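Local coordinates for protein lectin 2 (Agrocybe aegerita, PDB 4TQJ) that binds glycans, with specificity for N-acetylglucosamine at the non-reducing terminus, as a fungal lectin with a beta-propeller fold, at residues K321-D326 and G370-V375; F286-T291 and G349-I354. The protein carries 1 engineered substitution. All coordinates share one frame; numbering follows the deposited sequence.

Contact 1: K321-D326 and G370-V375; sequences KLVLKD and GNFGPV
Val323 meets the ring of Phe372 through CG2, which lies 3.7 Å from CD2 of Phe372. The two side chains meet at a slant. With CG beside the backbone N and anti to the carbonyl carbon (chi1 -72°), the Phe372 ring is directed toward 321-326. Leu324 also points toward 370-375. Its CD1 touches CB of Phe372, and it lies 4.1 Å from CG2 of Val375, the two side chains crossing at about a right angle. That same CG2 of Val375 also packs on Asp326, 3.5 Å from OD2 of Asp326. No direct hydrogen bond joins the segments. Water molecules bridge the polar atoms. One water spans Val323 O and Phe372 N; another donates to both Val323 O and Phe372 O. A third links Lys321 NZ to Asn371 OD1, at 3.2 Å from NZ of Lys321. Further out, Val323 and Leu324 stand together opposite Val306 of strand 306-309, a classic beta bulge, which turns both side chains toward 370-375. Ser364 OG is hydrogen-bonded to Gly373 O. The contact joins the edge strand 321-324 of one four-stranded sheet to the loop leading into strand 376-379 of the next.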
# COMPACT_ATOMS: atom_id res chain seq x y z
N LYS A 321 -28.54 -12.44 -12.34
CA LYS A 321 -28.72 -11.76 -13.61
C LYS A 321 -27.38 -11.62 -14.34
O LYS A 321 -26.32 -11.72 -13.73
CB LYS A 321 -29.41 -10.40 -13.42
CG LYS A 321 -28.82 -9.55 -12.29
CD LYS A 321 -29.82 -8.48 -11.83
CE LYS A 321 -29.29 -7.07 -12.03
NZ LYS A 321 -30.24 -6.02 -11.52
N LEU A 322 -27.44 -11.42 -15.65
CA LEU A 322 -26.23 -11.23 -16.44
C LEU A 322 -25.78 -9.79 -16.22
O LEU A 322 -26.53 -8.86 -16.49
CB LEU A 322 -26.51 -11.48 -17.92
CG LEU A 322 -25.40 -11.21 -18.94
CD1 LEU A 322 -24.23 -12.16 -18.73
CD2 LEU A 322 -25.95 -11.35 -20.35
N VAL A 323 -24.55 -9.61 -15.74
CA VAL A 323 -24.09 -8.25 -15.43
C VAL A 323 -23.03 -7.72 -16.39
O VAL A 323 -22.77 -6.52 -16.44
CB VAL A 323 -23.56 -8.14 -13.99
CG1 VAL A 323 -24.66 -8.47 -13.00
CG2 VAL A 323 -22.32 -9.04 -13.78
N LEU A 324 -22.41 -8.62 -17.15
CA LEU A 324 -21.28 -8.24 -17.97
C LEU A 324 -21.15 -9.21 -19.11
O LEU A 324 -20.94 -10.40 -18.89
CB LEU A 324 -20.00 -8.26 -17.11
CG LEU A 324 -18.69 -7.76 -17.73
CD1 LEU A 324 -18.83 -6.33 -18.19
CD2 LEU A 324 -17.53 -7.89 -16.76
N LYS A 325 -21.28 -8.71 -20.34
CA LYS A 325 -21.24 -9.55 -21.53
C LYS A 325 -19.82 -9.81 -22.01
O LYS A 325 -19.47 -9.50 -23.15
CB LYS A 325 -22.09 -8.93 -22.65
CG LYS A 325 -23.57 -8.76 -22.28
CD LYS A 325 -24.32 -7.88 -23.28
CE LYS A 325 -25.82 -8.00 -23.11
NZ LYS A 325 -26.26 -7.63 -21.74
N ASP A 326 -19.01 -10.40 -21.13
CA ASP A 326 -17.63 -10.73 -21.45
C ASP A 326 -17.08 -11.75 -20.46
O ASP A 326 -17.76 -12.09 -19.49
CB ASP A 326 -16.75 -9.46 -21.41
CG ASP A 326 -15.71 -9.45 -22.52
OD1 ASP A 326 -15.18 -10.54 -22.87
OD2 ASP A 326 -15.43 -8.36 -23.05
N GLY A 370 -22.52 -3.31 -7.55
CA GLY A 370 -22.61 -4.67 -8.05
C GLY A 370 -22.81 -4.72 -9.56
O GLY A 370 -22.96 -5.79 -10.14
N ASN A 371 -22.84 -3.55 -10.19
CA ASN A 371 -22.91 -3.50 -11.64
C ASN A 371 -21.51 -3.30 -12.17
O ASN A 371 -20.60 -2.97 -11.40
CB ASN A 371 -23.86 -2.38 -12.11
CG ASN A 371 -25.17 -2.38 -11.34
OD1 ASN A 371 -25.97 -3.33 -11.42
ND2 ASN A 371 -25.41 -1.31 -10.59
N PHE A 372 -21.32 -3.50 -13.47
CA PHE A 372 -19.99 -3.45 -14.05
C PHE A 372 -19.86 -2.50 -15.21
O PHE A 372 -20.79 -2.35 -16.00
CB PHE A 372 -19.49 -4.85 -14.40
CG PHE A 372 -19.14 -5.66 -13.19
CD1 PHE A 372 -17.85 -5.68 -12.71
CD2 PHE A 372 -20.13 -6.33 -12.48
CE1 PHE A 372 -17.53 -6.39 -11.55
CE2 PHE A 372 -19.81 -7.05 -11.33
CZ PHE A 372 -18.51 -7.07 -10.87
N GLY A 373 -18.71 -1.84 -15.27
CA GLY A 373 -18.45 -0.86 -16.31
C GLY A 373 -17.92 -1.52 -17.56
O GLY A 373 -17.78 -2.74 -17.62
N PRO A 374 -17.61 -0.71 -18.59
CA PRO A 374 -17.09 -1.29 -19.83
C PRO A 374 -15.76 -2.00 -19.59
O PRO A 374 -14.96 -1.58 -18.75
CB PRO A 374 -16.89 -0.07 -20.74
CG PRO A 374 -16.94 1.11 -19.86
CD PRO A 374 -17.79 0.75 -18.68
N VAL A 375 -15.54 -3.07 -20.34
CA VAL A 375 -14.30 -3.82 -20.25
C VAL A 375 -13.20 -2.97 -20.83
O VAL A 375 -13.41 -2.24 -21.79
CB VAL A 375 -14.38 -5.14 -21.04
CG1 VAL A 375 -13.04 -5.86 -21.02
CG2 VAL A 375 -15.49 -6.03 -20.47
O HOH W 1 -29.03 -3.12 -10.89
O HOH W 2 -23.57 -4.46 -14.98
O HOH W 3 -22.30 -4.25 -17.47

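Contact 2: F286-T291 and G349-I354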
# COMPACT_ATOMS: atom_id res chain seq x y z
N PHE A 286 -17.40 -18.01 -7.95
CA PHE A 286 -16.72 -17.37 -6.82
C PHE A 286 -17.74 -16.77 -5.85
O PHE A 286 -18.86 -16.44 -6.24
CB PHE A 286 -15.82 -16.20 -7.28
CG PHE A 286 -14.77 -16.57 -8.30
CD1 PHE A 286 -13.44 -16.72 -7.92
CD2 PHE A 286 -15.10 -16.73 -9.64
CE1 PHE A 286 -12.46 -17.05 -8.87
CE2 PHE A 286 -14.15 -17.05 -10.58
CZ PHE A 286 -12.82 -17.21 -10.19
N ILE A 287 -17.33 -16.63 -4.60
CA ILE A 287 -18.06 -15.81 -3.66
C ILE A 287 -17.16 -14.61 -3.40
O ILE A 287 -15.98 -14.77 -3.09
CB ILE A 287 -18.31 -16.53 -2.32
CG1 ILE A 287 -19.04 -17.87 -2.53
CG2 ILE A 287 -19.10 -15.61 -1.37
CD1 ILE A 287 -20.30 -17.74 -3.39
N ALA A 288 -17.70 -13.42 -3.56
CA ALA A 288 -16.94 -12.20 -3.32
C ALA A 288 -17.90 -11.10 -2.92
O ALA A 288 -19.09 -11.17 -3.24
CB ALA A 288 -16.16 -11.80 -4.57
N ASP A 289 -17.40 -10.08 -2.21
CA ASP A 289 -18.27 -8.98 -1.80
C ASP A 289 -18.38 -7.95 -2.91
O ASP A 289 -17.45 -7.17 -3.14
CB ASP A 289 -17.77 -8.31 -0.51
CG ASP A 289 -18.73 -7.24 -0.01
OD1 ASP A 289 -19.76 -7.01 -0.68
OD2 ASP A 289 -18.47 -6.63 1.04
N LEU A 290 -19.51 -7.95 -3.62
CA LEU A 290 -19.65 -7.05 -4.76
C LEU A 290 -20.36 -5.76 -4.40
O LEU A 290 -20.57 -4.92 -5.26
CB LEU A 290 -20.37 -7.74 -5.93
CG LEU A 290 -19.49 -8.45 -6.97
CD1 LEU A 290 -18.62 -9.55 -6.36
CD2 LEU A 290 -20.36 -9.02 -8.09
N THR A 291 -20.70 -5.58 -3.12
CA THR A 291 -21.44 -4.38 -2.74
C THR A 291 -20.89 -3.63 -1.53
O THR A 291 -21.48 -2.65 -1.09
CB THR A 291 -22.91 -4.70 -2.49
OG1 THR A 291 -23.00 -5.66 -1.43
CG2 THR A 291 -23.56 -5.27 -3.77
N GLY A 349 -14.29 -1.71 -1.66
CA GLY A 349 -14.90 -2.89 -1.06
C GLY A 349 -15.88 -3.65 -1.95
O GLY A 349 -16.56 -4.58 -1.51
N CYS A 350 -15.97 -3.24 -3.21
CA CYS A 350 -16.85 -3.90 -4.16
C CYS A 350 -15.99 -4.57 -5.22
O CYS A 350 -15.25 -3.90 -5.94
CB CYS A 350 -17.82 -2.90 -4.79
SG CYS A 350 -18.76 -2.00 -3.55
N ALA A 351 -16.06 -5.90 -5.30
CA ALA A 351 -15.08 -6.64 -6.09
C ALA A 351 -15.16 -6.35 -7.58
O ALA A 351 -16.24 -6.24 -8.16
CB ALA A 351 -15.14 -8.13 -5.82
N ASP A 352 -13.99 -6.24 -8.20
CA ASP A 352 -13.93 -5.98 -9.62
C ASP A 352 -13.56 -7.28 -10.31
O ASP A 352 -13.31 -8.31 -9.65
CB ASP A 352 -12.89 -4.89 -9.89
CG ASP A 352 -13.10 -3.68 -9.01
OD1 ASP A 352 -14.13 -3.01 -9.19
OD2 ASP A 352 -12.27 -3.41 -8.10
N ILE A 353 -13.53 -7.25 -11.64
CA ILE A 353 -13.25 -8.45 -12.40
C ILE A 353 -12.06 -8.22 -13.30
O ILE A 353 -12.01 -7.25 -14.05
CB ILE A 353 -14.47 -8.90 -13.22
CG1 ILE A 353 -15.48 -9.61 -12.30
CG2 ILE A 353 -14.04 -9.81 -14.37
CD1 ILE A 353 -16.91 -9.58 -12.81
N ILE A 354 -11.08 -9.11 -13.20
CA ILE A 354 -9.90 -9.04 -14.05
C ILE A 354 -9.64 -10.41 -14.66
O ILE A 354 -9.79 -11.44 -13.99
CB ILE A 354 -8.65 -8.53 -13.30
CG1 ILE A 354 -7.42 -8.54 -14.22
CG2 ILE A 354 -8.38 -9.39 -12.08
CD1 ILE A 354 -6.18 -7.86 -13.62
O HOH W 4 -15.89 -5.42 1.02
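Leu290 reaches across to Ala351 although its CB leaves the backbone on the far side. CG bends back to 4.1 Å from O of Ala351, and CD1 ends 3.8 Å from CB of Ala351. The unusual first torsion, chi1 -92°, goes with this return. CB of Ala351 also meets CB of Ala288 at 4.0 Å. Beside this apolar patch runs one direct hydrogen bond: Ala351 N donates to Asp289 O at 2.9 Å, the donor lying 23° out of the carbonyl plane. The CA-H of Cys350 makes a weaker contact with the same oxygen. SG of Cys350 lies against the backbone of Thr291, 3.4 Å from the carbonyl C of Thr291. The Asp289 carboxylate turns into its own loop. OD1 accepts from Thr291 N at 3.0 Å, met from above the carboxylate plane, which makes an Asx turn. OD2 accepts a hydrogen bond from Gly294 N, and a water lies between OD2 and Gly349 O. Asn366 ND2 hydrogen-bonds to both Leu290 O and Ala351 O, linking the two segments. The contact joins the chain around Ala288 to Leu290, by strand 285-288, to Cys350 and Ala351, near strand 352-356, with Val342 of strand 339-343 packed against both alanines.

How the contacts relate
Contacts 1 and 2 are two places where the same pair of neighbouring propeller sheets meet. Their centres are about 12 Å apart. Contact 2 is the inner one, its centre about 14 Å from the centre of the chain, against about 23 Å for contact 1. It is also the more buried. Phe372 joins them: its CE1 lies 3.5 Å from CD1 of Ile353, and its CE2 lies 3.8 Å from CD2 of Leu290. One ring thus packs on both segments of contact 2. Along the chain the four segments alternate between the contacts, as expected where consecutive blades pack side by side.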